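Local atomic coordinates of ABC-type transport system, molybdenum-specific extracellular solute-binding protein (PDB entry 4KD5), a protein that probably captures molybdate or tungstate outside the cell and hands it to an ABC-type importer. Residues K22-Y27 and L36-G41; T80-V85 and K210-L215; S100-L105 and T132-K137; E152-V157 and V173-I178. One frame throughout, in Å; residues are numbered along the deposited sequence.

Contact 1 of 4, residues K22-Y27 and L36-G41; sequences KIEEEY and LTVNYG
L36, the first residue of the strand segment L36-G41, meets E24 and Y27 of the helix segment K22-Y27, and the contact becomes more polar from there on. Its CG stands anti to the carbonyl carbon (chi1 -60°), which, with an extended chi2, sends CD1 toward the helix. There L36 CD1 lies 3.8 Å from E24 CG, the two side chains sliding past each other in opposite directions, and 4.4 Å from Y27 CD2, reached obliquely to the ring. The ring of Y27 packs edge-to-face on F211 of helix 205-215 and also meets the ring of F214, while its hydroxyl bonds to K210 of the second subunit, so one aromatic residue serves both the core and the assembly.

T37 turns its side chain away and ties its backbone to L8 and I10 of strand 6-13. This is the parallel pairing expected of a beta-alpha-beta crossover: strand 6-13 leads into helix 17-28, which runs back to strand 34-41. Here K22-Y27 and L36-G41 are almost antiparallel (172°), their axes 10.0 Å apart where they approach most closely.

At V38 the carboxylate end of E24 takes over. V38 CG2 rests 3.9 Å from E24 CD, a methyl against the carboxylate carbon. Beside it a water bridges helix and strand: it donates to E24 OE1 at 2.8 Å and accepts from V38 N at 3.2 Å. Thus the extended glutamate covers an apolar branch and, through the water, satisfies a backbone N-H. Farther along, Y40 leans its ring back to K17 and M20 in earlier turns of the same helix.

Contact 2 of 4, residues T80-V85 and K210-L215; sequences TMKDLV and KFEEFL
The segments T80-V85 and K210-L215 approach each other at two points, the CA atoms of T80 and E212 lying 8.3 Å apart and those of L84 and L215 7.0 Å. At the first point E212, buried and fully extended from a CG anti to the backbone N (chi1 -176°), drives its carboxylate against the backbone at T80. E212 OE1 lies 2.7 Å from T80 O, and E212 OE2 3.4 Å from T80 CB. Two oxygens so close suggest that the acid is protonated, which its burial would favour. K82 crosses it at about a right angle, its CD 3.6 Å from E212 OE1, while the ammonium is bonded to D79 O instead.

The second point is mainly apolar. L84 CD1 packs 3.5 Å from L215 CB, with the L215 carbonyl oxygen beside the same methyl, and L84 CD2 meets L215 CD1 at 4.0 Å. Just beyond, Q221 NE2 bonds to both L84 O and L215 O, joining the two backbones through one side-chain amide. With K82 and L84 also paired to strand 193-198, the arrangement is that of a helix laid over one sheet of an alpha/beta lobe, as in periplasmic-binding-protein folds.

Contact 3 of 4, residues S100-L105 and T132-K137; sequences SGMKDL and TNLNLK. With FMT (formic acid), chain E.
Successive turns of the M102 side chain, chi2 -72° and chi3 -66°, fold this selenomethionine so that its terminal CE meets L134. The leucine answers with CG anti to its carbonyl carbon (chi1 -72°), and the two chains cross at about a right angle, M102 CE lying 3.9 Å from L134 CD1. A looser methyl pair lies beside it, where L105 CD1 and L136 CD1 stand 4.4 Å apart.

Both leucines on the second side flank a helix end. Helix 122-133 stops here in a Schellman motif: N135 takes a positive phi and its N bonds to T132 O at 3.0 Å. The chain leaves the helix here, and L134 and L136 on either side of N135 both point toward S100-L105. That segment belongs to a loop between strands 82-94 and 113-116, its 102-105 part helical in backbone angles, and is tied down by a bond from S100 N to D104 OD1 of 3.0 Å, the donor well above the carboxylate plane. Its apolar side chains continue inward onto L91 and F166 of the sheet, so the contact lies at the edge of that core.

A formic acid, probably from the crystallisation liquor, lies beside M102 CB. Its O1 is 3.5 Å from that atom, and O2 takes a weak bond of 3.4 Å from K103 N.

Contact 4 of 4, residues E152-V157 and V173-I178; sequences EVLAWV and VNNDKI
L154 and I178 make up the close-packed part of this contact, and one methyl does nearly all the touching. L154 CD2 enters among three carbons of the isoleucine, 3.9 Å from I178 CD1 and 4.0 Å from I178 CG2, with CG1 at a similar distance. What makes this possible is the first torsion of I178 (chi1 63°): CG1 lies between the backbone N and the carbonyl carbon, and CG2 is anti to the latter, so that both branches can meet the leucine. Both side chains also rest on I92 of strand 82-94, and V157, one turn on in the helix, faces the same way from slightly farther off.

The loop side is slacker and more polar. N175 only grazes the leucine, its ND2 4.2 Å from L154 CD2. The same ND2 bonds to Q158 OE1, near the end of the helix, while OD1 accepts from K177 N at 3.2 Å, the donor standing 48° out of the carbonyl plane. That bond closes an Asx turn. Farther out, exposed D176 and K177 form a weak salt bridge along the loop, K177 NZ to D176 OD2 being 3.4 Å.

Helix 150-159 is thus held against the connection from strand 164-168 into strand 178-183. The side chain of L154 is about 5 Å from that of V150, which begins the same helix, and about 8 Å from that of Y168; both are predicted molybdate-binding positions, so the contact probably lies next to the binding site of this ModA-type lobe.

In the fold
The four contacts fall into two groups. Contacts 1 and 2 are neighbours, their centres 14 Å apart, sharing a core in which helix 205-215 touches helix 17-28 and L36 of strand 34-41; Y27 against F214 and I23 against L215 join them directly. Contacts 3 and 4 lie 20 Å apart without touching, though both border strand 82-94. Centre to centre, contact 3 is 38 Å from contact 1 and 35 Å from contact 2. Along the chain, contact 1 closes first, and contacts 3 and 4 follow in turn inside the loop closed by contact 2. The chain thus leaves one lobe, builds the other and returns, consistent with the two-lobed periplasmic-binding-protein fold.

Contact 1 of 4, residues K22-Y27 and L36-G41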
# COMPACT_ATOMS: atom_id res chain seq x y z
N LYS A 22 -4.42 -21.42 -10.35
CA LYS A 22 -5.54 -20.64 -10.86
C LYS A 22 -5.57 -19.27 -10.19
O LYS A 22 -6.01 -18.29 -10.79
CB LYS A 22 -6.86 -21.39 -10.61
CG LYS A 22 -8.10 -20.72 -11.20
CD LYS A 22 -8.14 -20.85 -12.72
CE LYS A 22 -9.57 -20.94 -13.24
NZ LYS A 22 -10.40 -19.75 -12.89
N ILE A 23 -5.08 -19.20 -8.96
CA ILE A 23 -4.93 -17.92 -8.25
C ILE A 23 -3.93 -17.00 -8.97
O ILE A 23 -4.15 -15.79 -9.08
CB ILE A 23 -4.49 -18.14 -6.78
CG1 ILE A 23 -5.63 -18.74 -5.95
CG2 ILE A 23 -4.02 -16.83 -6.16
CD1 ILE A 23 -6.82 -17.83 -5.77
N GLU A 24 -2.84 -17.58 -9.47
CA GLU A 24 -1.81 -16.81 -10.17
C GLU A 24 -2.31 -16.21 -11.48
O GLU A 24 -2.15 -15.01 -11.71
CB GLU A 24 -0.57 -17.68 -10.41
CG GLU A 24 0.48 -17.61 -9.32
CD GLU A 24 1.54 -18.70 -9.45
OE1 GLU A 24 2.72 -18.36 -9.67
OE2 GLU A 24 1.18 -19.89 -9.32
N GLU A 25 -2.90 -17.04 -12.33
CA GLU A 25 -3.40 -16.58 -13.63
C GLU A 25 -4.55 -15.59 -13.48
O GLU A 25 -4.75 -14.73 -14.35
CB GLU A 25 -3.81 -17.77 -14.51
CG GLU A 25 -5.31 -18.10 -14.49
CD GLU A 25 -5.99 -17.79 -15.81
OE1 GLU A 25 -7.10 -18.31 -16.06
OE2 GLU A 25 -5.42 -17.00 -16.60
N GLU A 26 -5.30 -15.69 -12.39
CA GLU A 26 -6.46 -14.84 -12.17
C GLU A 26 -6.08 -13.50 -11.55
O GLU A 26 -6.73 -12.49 -11.80
CB GLU A 26 -7.49 -15.57 -11.30
CG GLU A 26 -8.94 -15.24 -11.62
CD GLU A 26 -9.45 -15.95 -12.85
OE1 GLU A 26 -10.65 -15.83 -13.15
OE2 GLU A 26 -8.65 -16.64 -13.52
N TYR A 27 -5.04 -13.50 -10.73
CA TYR A 27 -4.56 -12.26 -10.12
C TYR A 27 -3.82 -11.43 -11.16
O TYR A 27 -3.83 -10.20 -11.11
CB TYR A 27 -3.64 -12.54 -8.94
CG TYR A 27 -3.38 -11.32 -8.09
CD1 TYR A 27 -4.41 -10.73 -7.37
CD2 TYR A 27 -2.12 -10.74 -8.02
CE1 TYR A 27 -4.19 -9.62 -6.60
CE2 TYR A 27 -1.89 -9.62 -7.25
CZ TYR A 27 -2.94 -9.07 -6.54
OH TYR A 27 -2.74 -7.96 -5.76
N LEU A 36 4.19 -13.43 -8.99
CA LEU A 36 4.13 -14.30 -7.82
C LEU A 36 5.09 -15.49 -7.95
O LEU A 36 5.12 -16.15 -8.99
CB LEU A 36 2.70 -14.81 -7.60
CG LEU A 36 1.59 -13.78 -7.36
CD1 LEU A 36 0.23 -14.45 -7.31
CD2 LEU A 36 1.83 -13.02 -6.07
N THR A 37 5.87 -15.75 -6.91
CA THR A 37 6.72 -16.93 -6.87
C THR A 37 6.27 -17.82 -5.70
O THR A 37 6.49 -17.48 -4.53
CB THR A 37 8.20 -16.57 -6.73
OG1 THR A 37 8.66 -15.93 -7.93
CG2 THR A 37 9.04 -17.82 -6.49
N VAL A 38 5.64 -18.94 -6.02
CA VAL A 38 5.05 -19.79 -4.98
C VAL A 38 5.92 -21.00 -4.65
O VAL A 38 6.18 -21.86 -5.50
CB VAL A 38 3.64 -20.27 -5.36
CG1 VAL A 38 3.00 -20.97 -4.18
CG2 VAL A 38 2.77 -19.09 -5.76
N ASN A 39 6.37 -21.07 -3.40
CA ASN A 39 7.15 -22.20 -2.91
C ASN A 39 6.28 -23.10 -2.04
O ASN A 39 5.54 -22.61 -1.18
CB ASN A 39 8.36 -21.70 -2.12
CG ASN A 39 9.21 -22.83 -1.57
OD1 ASN A 39 9.96 -23.48 -2.30
ND2 ASN A 39 9.11 -23.05 -0.26
N TYR A 40 6.35 -24.41 -2.26
CA TYR A 40 5.54 -25.36 -1.51
C TYR A 40 6.38 -26.19 -0.55
O TYR A 40 7.55 -26.49 -0.82
CB TYR A 40 4.76 -26.26 -2.47
CG TYR A 40 3.84 -25.50 -3.39
CD1 TYR A 40 2.60 -25.07 -2.95
CD2 TYR A 40 4.22 -25.20 -4.69
CE1 TYR A 40 1.76 -24.36 -3.79
CE2 TYR A 40 3.39 -24.50 -5.53
CZ TYR A 40 2.16 -24.09 -5.08
OH TYR A 40 1.33 -23.39 -5.92
N GLY A 41 5.79 -26.57 0.58
CA GLY A 41 6.46 -27.42 1.55
C GLY A 41 5.57 -27.79 2.73
O GLY A 41 4.38 -27.49 2.75
O HOH W 1 5.01 -19.84 -9.01

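Contact 2 of 4, residues T80-V85 and K210-L215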
# COMPACT_ATOMS: atom_id res chain seq x y z
N THR A 80 -2.95 -9.02 9.87
CA THR A 80 -3.21 -9.71 8.60
C THR A 80 -3.52 -11.18 8.81
O THR A 80 -3.76 -11.91 7.85
CB THR A 80 -2.04 -9.57 7.61
OG1 THR A 80 -0.91 -10.31 8.09
CG2 THR A 80 -1.66 -8.12 7.43
N MSE A 81 -3.48 -11.63 10.07
CA MSE A 81 -3.78 -13.03 10.36
C MSE A 81 -5.26 -13.32 10.14
O MSE A 81 -6.12 -12.74 10.81
CB MSE A 81 -3.37 -13.40 11.79
CG MSE A 81 -1.87 -13.33 12.02
SE MSE A 81 -1.34 -13.45 13.89
CE MSE A 81 -1.61 -15.36 14.15
N LYS A 82 -5.55 -14.21 9.19
CA LYS A 82 -6.92 -14.57 8.85
C LYS A 82 -7.04 -16.03 8.46
O LYS A 82 -6.04 -16.67 8.10
CB LYS A 82 -7.43 -13.71 7.69
CG LYS A 82 -8.17 -12.45 8.11
CD LYS A 82 -7.38 -11.20 7.77
CE LYS A 82 -7.91 -10.01 8.57
NZ LYS A 82 -7.23 -8.74 8.19
N ASP A 83 -8.26 -16.56 8.53
CA ASP A 83 -8.53 -17.88 8.02
C ASP A 83 -8.93 -17.77 6.55
O ASP A 83 -9.98 -17.20 6.24
CB ASP A 83 -9.64 -18.55 8.84
CG ASP A 83 -9.20 -18.87 10.25
OD1 ASP A 83 -7.99 -19.05 10.45
OD2 ASP A 83 -10.07 -18.93 11.15
N LEU A 84 -8.08 -18.29 5.67
CA LEU A 84 -8.32 -18.20 4.24
C LEU A 84 -9.48 -19.11 3.82
O LEU A 84 -10.57 -18.63 3.51
CB LEU A 84 -7.04 -18.57 3.48
CG LEU A 84 -7.08 -18.44 1.96
CD1 LEU A 84 -7.71 -17.12 1.60
CD2 LEU A 84 -5.67 -18.55 1.39
N VAL A 85 -9.23 -20.41 3.82
CA VAL A 85 -10.28 -21.39 3.56
C VAL A 85 -10.22 -22.51 4.59
O VAL A 85 -9.30 -22.59 5.40
CB VAL A 85 -10.18 -22.01 2.15
CG1 VAL A 85 -10.19 -20.92 1.09
CG2 VAL A 85 -8.92 -22.85 2.03
N LYS A 210 -2.48 -6.64 -0.21
CA LYS A 210 -3.40 -6.52 -1.34
C LYS A 210 -3.63 -7.87 -2.02
O LYS A 210 -4.74 -8.16 -2.46
CB LYS A 210 -2.88 -5.50 -2.36
CG LYS A 210 -3.50 -4.11 -2.25
CD LYS A 210 -3.26 -3.48 -0.89
CE LYS A 210 -3.87 -2.08 -0.81
NZ LYS A 210 -5.34 -2.09 -1.04
N PHE A 211 -2.59 -8.69 -2.11
CA PHE A 211 -2.75 -10.03 -2.67
C PHE A 211 -3.52 -10.93 -1.72
O PHE A 211 -4.26 -11.81 -2.15
CB PHE A 211 -1.41 -10.67 -3.02
CG PHE A 211 -1.54 -12.10 -3.46
CD1 PHE A 211 -2.23 -12.43 -4.62
CD2 PHE A 211 -0.97 -13.12 -2.72
CE1 PHE A 211 -2.36 -13.75 -5.02
CE2 PHE A 211 -1.08 -14.45 -3.12
CZ PHE A 211 -1.78 -14.76 -4.27
N GLU A 212 -3.35 -10.71 -0.42
CA GLU A 212 -4.09 -11.48 0.58
C GLU A 212 -5.59 -11.17 0.48
O GLU A 212 -6.42 -12.07 0.62
CB GLU A 212 -3.59 -11.19 2.00
CG GLU A 212 -4.28 -12.04 3.06
CD GLU A 212 -3.89 -11.65 4.48
OE1 GLU A 212 -4.78 -11.71 5.36
OE2 GLU A 212 -2.72 -11.30 4.72
N GLU A 213 -5.93 -9.91 0.23
CA GLU A 213 -7.34 -9.56 0.12
C GLU A 213 -8.00 -10.10 -1.14
O GLU A 213 -9.22 -10.23 -1.19
CB GLU A 213 -7.56 -8.05 0.27
CG GLU A 213 -8.19 -7.65 1.60
CD GLU A 213 -9.58 -8.24 1.81
OE1 GLU A 213 -10.01 -8.36 2.98
OE2 GLU A 213 -10.26 -8.58 0.81
N PHE A 214 -7.21 -10.42 -2.15
CA PHE A 214 -7.74 -11.08 -3.34
C PHE A 214 -8.16 -12.50 -2.98
O PHE A 214 -9.18 -13.00 -3.44
CB PHE A 214 -6.72 -11.11 -4.48
CG PHE A 214 -7.15 -11.97 -5.64
CD1 PHE A 214 -8.18 -11.56 -6.47
CD2 PHE A 214 -6.51 -13.17 -5.91
CE1 PHE A 214 -8.58 -12.34 -7.55
CE2 PHE A 214 -6.91 -13.96 -6.98
CZ PHE A 214 -7.94 -13.54 -7.80
N LEU A 215 -7.35 -13.13 -2.14
CA LEU A 215 -7.61 -14.49 -1.67
C LEU A 215 -8.88 -14.52 -0.82
O LEU A 215 -9.66 -15.48 -0.89
CB LEU A 215 -6.42 -15.00 -0.86
CG LEU A 215 -5.06 -15.01 -1.54
CD1 LEU A 215 -3.97 -15.51 -0.59
CD2 LEU A 215 -5.10 -15.88 -2.78

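Contact 3 of 4, residues S100-L105 and T132-K137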
# COMPACT_ATOMS: atom_id res chain seq x y z
N SER A 100 -25.46 -45.34 1.27
CA SER A 100 -26.36 -44.20 1.43
C SER A 100 -25.80 -43.03 2.25
O SER A 100 -25.93 -41.87 1.85
CB SER A 100 -27.69 -44.66 2.03
OG SER A 100 -28.42 -43.56 2.55
N GLY A 101 -25.21 -43.33 3.40
CA GLY A 101 -24.72 -42.29 4.28
C GLY A 101 -23.96 -42.77 5.50
O GLY A 101 -23.50 -43.92 5.55
N MSE A 102 -23.82 -41.89 6.49
CA MSE A 102 -23.10 -42.19 7.73
C MSE A 102 -23.79 -43.27 8.55
O MSE A 102 -23.12 -44.02 9.27
CB MSE A 102 -22.92 -40.93 8.58
CG MSE A 102 -21.95 -39.90 8.01
SE MSE A 102 -20.08 -40.42 8.12
CE MSE A 102 -19.92 -40.42 10.05
N LYS A 103 -25.11 -43.35 8.45
CA LYS A 103 -25.87 -44.38 9.16
C LYS A 103 -25.46 -45.77 8.69
O LYS A 103 -25.51 -46.73 9.46
CB LYS A 103 -27.38 -44.16 8.95
CG LYS A 103 -28.16 -43.93 10.25
CD LYS A 103 -29.55 -43.33 10.01
CE LYS A 103 -30.54 -44.32 9.42
NZ LYS A 103 -30.59 -44.27 7.93
N ASP A 104 -25.04 -45.87 7.44
CA ASP A 104 -24.65 -47.14 6.84
C ASP A 104 -23.32 -47.69 7.35
O ASP A 104 -22.93 -48.81 7.01
CB ASP A 104 -24.62 -47.02 5.31
CG ASP A 104 -25.99 -46.71 4.73
OD1 ASP A 104 -26.22 -47.06 3.55
OD2 ASP A 104 -26.83 -46.11 5.44
N LEU A 105 -22.61 -46.90 8.15
CA LEU A 105 -21.36 -47.36 8.76
C LEU A 105 -21.61 -48.49 9.76
O LEU A 105 -20.80 -49.40 9.91
CB LEU A 105 -20.64 -46.21 9.47
CG LEU A 105 -20.07 -45.04 8.68
CD1 LEU A 105 -19.34 -44.08 9.60
CD2 LEU A 105 -19.12 -45.55 7.62
N THR A 132 -14.89 -40.70 17.31
CA THR A 132 -14.84 -40.57 18.77
C THR A 132 -16.06 -39.80 19.29
O THR A 132 -16.79 -40.28 20.16
CB THR A 132 -13.55 -39.85 19.22
OG1 THR A 132 -12.41 -40.64 18.85
CG2 THR A 132 -13.55 -39.62 20.72
N ASN A 133 -16.26 -38.60 18.75
CA ASN A 133 -17.37 -37.75 19.16
C ASN A 133 -18.75 -38.34 18.87
O ASN A 133 -19.70 -38.09 19.61
CB ASN A 133 -17.23 -36.36 18.51
CG ASN A 133 -16.08 -35.56 19.09
OD1 ASN A 133 -15.33 -36.05 19.93
ND2 ASN A 133 -15.95 -34.32 18.64
N LEU A 134 -18.86 -39.11 17.79
CA LEU A 134 -20.12 -39.77 17.44
C LEU A 134 -20.27 -41.12 18.15
O LEU A 134 -21.23 -41.85 17.90
CB LEU A 134 -20.24 -39.95 15.93
CG LEU A 134 -20.51 -38.70 15.09
CD1 LEU A 134 -20.48 -39.03 13.61
CD2 LEU A 134 -21.86 -38.12 15.45
N ASN A 135 -19.31 -41.45 19.02
CA ASN A 135 -19.33 -42.68 19.80
C ASN A 135 -19.38 -43.94 18.92
O ASN A 135 -20.04 -44.91 19.25
CB ASN A 135 -20.51 -42.68 20.78
CG ASN A 135 -20.73 -41.32 21.41
OD1 ASN A 135 -19.82 -40.71 21.96
ND2 ASN A 135 -21.96 -40.81 21.30
N LEU A 136 -18.66 -43.89 17.80
CA LEU A 136 -18.66 -44.99 16.85
C LEU A 136 -17.31 -45.69 16.79
O LEU A 136 -17.17 -46.73 16.16
CB LEU A 136 -19.03 -44.48 15.45
CG LEU A 136 -20.43 -43.91 15.25
CD1 LEU A 136 -20.64 -43.50 13.80
CD2 LEU A 136 -21.47 -44.92 15.67
N LYS A 137 -16.31 -45.10 17.46
CA LYS A 137 -14.93 -45.58 17.33
C LYS A 137 -14.71 -47.01 17.82
O LYS A 137 -13.95 -47.76 17.22
CB LYS A 137 -13.95 -44.63 18.02
CG LYS A 137 -12.54 -44.75 17.47
CD LYS A 137 -11.50 -44.23 18.44
CE LYS A 137 -10.11 -44.70 18.03
NZ LYS A 137 -9.03 -44.26 18.95
C FMT E . -26.83 -39.57 8.67
O1 FMT E . -25.82 -38.94 8.99
O2 FMT E . -26.85 -40.46 7.81

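Contact 4 of 4, residues E152-V157 and V173-I178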
# COMPACT_ATOMS: atom_id res chain seq x y z
N GLU A 152 -3.88 -43.24 -0.76
CA GLU A 152 -4.08 -44.68 -0.59
C GLU A 152 -5.53 -44.98 -0.19
O GLU A 152 -6.08 -46.01 -0.60
CB GLU A 152 -3.09 -45.25 0.43
CG GLU A 152 -3.13 -46.77 0.53
CD GLU A 152 -1.94 -47.35 1.29
OE1 GLU A 152 -1.70 -46.95 2.45
OE2 GLU A 152 -1.24 -48.22 0.72
N VAL A 153 -6.14 -44.09 0.59
CA VAL A 153 -7.54 -44.24 0.98
C VAL A 153 -8.43 -44.28 -0.25
O VAL A 153 -9.26 -45.17 -0.41
CB VAL A 153 -8.00 -43.12 1.93
CG1 VAL A 153 -9.47 -43.24 2.24
CG2 VAL A 153 -7.20 -43.15 3.21
N LEU A 154 -8.24 -43.30 -1.14
CA LEU A 154 -9.01 -43.20 -2.38
C LEU A 154 -8.81 -44.42 -3.27
O LEU A 154 -9.75 -44.90 -3.89
CB LEU A 154 -8.62 -41.93 -3.14
CG LEU A 154 -9.23 -40.61 -2.66
CD1 LEU A 154 -8.31 -39.44 -2.96
CD2 LEU A 154 -10.58 -40.40 -3.33
N ALA A 155 -7.58 -44.93 -3.31
CA ALA A 155 -7.25 -46.08 -4.15
C ALA A 155 -7.96 -47.36 -3.69
O ALA A 155 -8.44 -48.14 -4.51
CB ALA A 155 -5.75 -46.29 -4.19
N TRP A 156 -8.00 -47.56 -2.38
CA TRP A 156 -8.67 -48.70 -1.76
C TRP A 156 -10.16 -48.67 -2.04
O TRP A 156 -10.77 -49.70 -2.34
CB TRP A 156 -8.44 -48.70 -0.24
CG TRP A 156 -7.04 -48.98 0.18
CD1 TRP A 156 -5.99 -49.31 -0.62
CD2 TRP A 156 -6.53 -48.97 1.53
NE1 TRP A 156 -4.86 -49.51 0.14
CE2 TRP A 156 -5.16 -49.30 1.45
CE3 TRP A 156 -7.10 -48.72 2.77
CZ2 TRP A 156 -4.36 -49.38 2.59
CZ3 TRP A 156 -6.30 -48.80 3.90
CH2 TRP A 156 -4.94 -49.13 3.80
N VAL A 157 -10.74 -47.48 -1.92
CA VAL A 157 -12.18 -47.29 -2.09
C VAL A 157 -12.57 -47.45 -3.56
O VAL A 157 -13.61 -48.03 -3.87
CB VAL A 157 -12.61 -45.91 -1.55
CG1 VAL A 157 -14.06 -45.68 -1.82
CG2 VAL A 157 -12.35 -45.83 -0.05
N VAL A 173 -12.07 -33.84 -5.71
CA VAL A 173 -12.28 -33.12 -6.97
C VAL A 173 -11.52 -33.76 -8.13
O VAL A 173 -10.46 -34.37 -7.93
CB VAL A 173 -11.92 -31.61 -6.86
CG1 VAL A 173 -12.90 -30.89 -5.96
CG2 VAL A 173 -10.50 -31.43 -6.35
N ASN A 174 -12.08 -33.65 -9.33
CA ASN A 174 -11.50 -34.23 -10.54
C ASN A 174 -11.42 -35.76 -10.51
O ASN A 174 -10.52 -36.35 -11.11
CB ASN A 174 -10.13 -33.60 -10.85
CG ASN A 174 -9.77 -33.66 -12.32
OD1 ASN A 174 -9.16 -34.62 -12.79
ND2 ASN A 174 -10.13 -32.61 -13.06
N ASN A 175 -12.37 -36.39 -9.82
CA ASN A 175 -12.42 -37.85 -9.73
C ASN A 175 -13.86 -38.40 -9.74
O ASN A 175 -14.58 -38.30 -8.75
CB ASN A 175 -11.67 -38.35 -8.49
CG ASN A 175 -11.34 -39.84 -8.55
OD1 ASN A 175 -11.65 -40.53 -9.53
ND2 ASN A 175 -10.70 -40.35 -7.50
N ASP A 176 -14.25 -38.98 -10.87
CA ASP A 176 -15.60 -39.53 -11.03
C ASP A 176 -15.68 -40.99 -10.60
O ASP A 176 -16.77 -41.55 -10.46
CB ASP A 176 -16.07 -39.39 -12.48
CG ASP A 176 -15.12 -40.04 -13.47
OD1 ASP A 176 -13.89 -39.84 -13.35
OD2 ASP A 176 -15.60 -40.76 -14.37
N LYS A 177 -14.52 -41.61 -10.39
CA LYS A 177 -14.45 -43.02 -10.01
C LYS A 177 -14.99 -43.23 -8.60
O LYS A 177 -15.52 -44.30 -8.28
CB LYS A 177 -13.02 -43.53 -10.10
CG LYS A 177 -12.32 -43.21 -11.41
CD LYS A 177 -13.15 -43.62 -12.61
CE LYS A 177 -12.48 -43.20 -13.92
NZ LYS A 177 -13.40 -43.30 -15.09
N ILE A 178 -14.83 -42.21 -7.76
CA ILE A 178 -15.41 -42.22 -6.42
C ILE A 178 -16.58 -41.25 -6.37
O ILE A 178 -16.78 -40.47 -7.30
CB ILE A 178 -14.39 -41.79 -5.36
CG1 ILE A 178 -13.94 -40.34 -5.59
CG2 ILE A 178 -13.19 -42.71 -5.35
CD1 ILE A 178 -14.19 -39.44 -4.41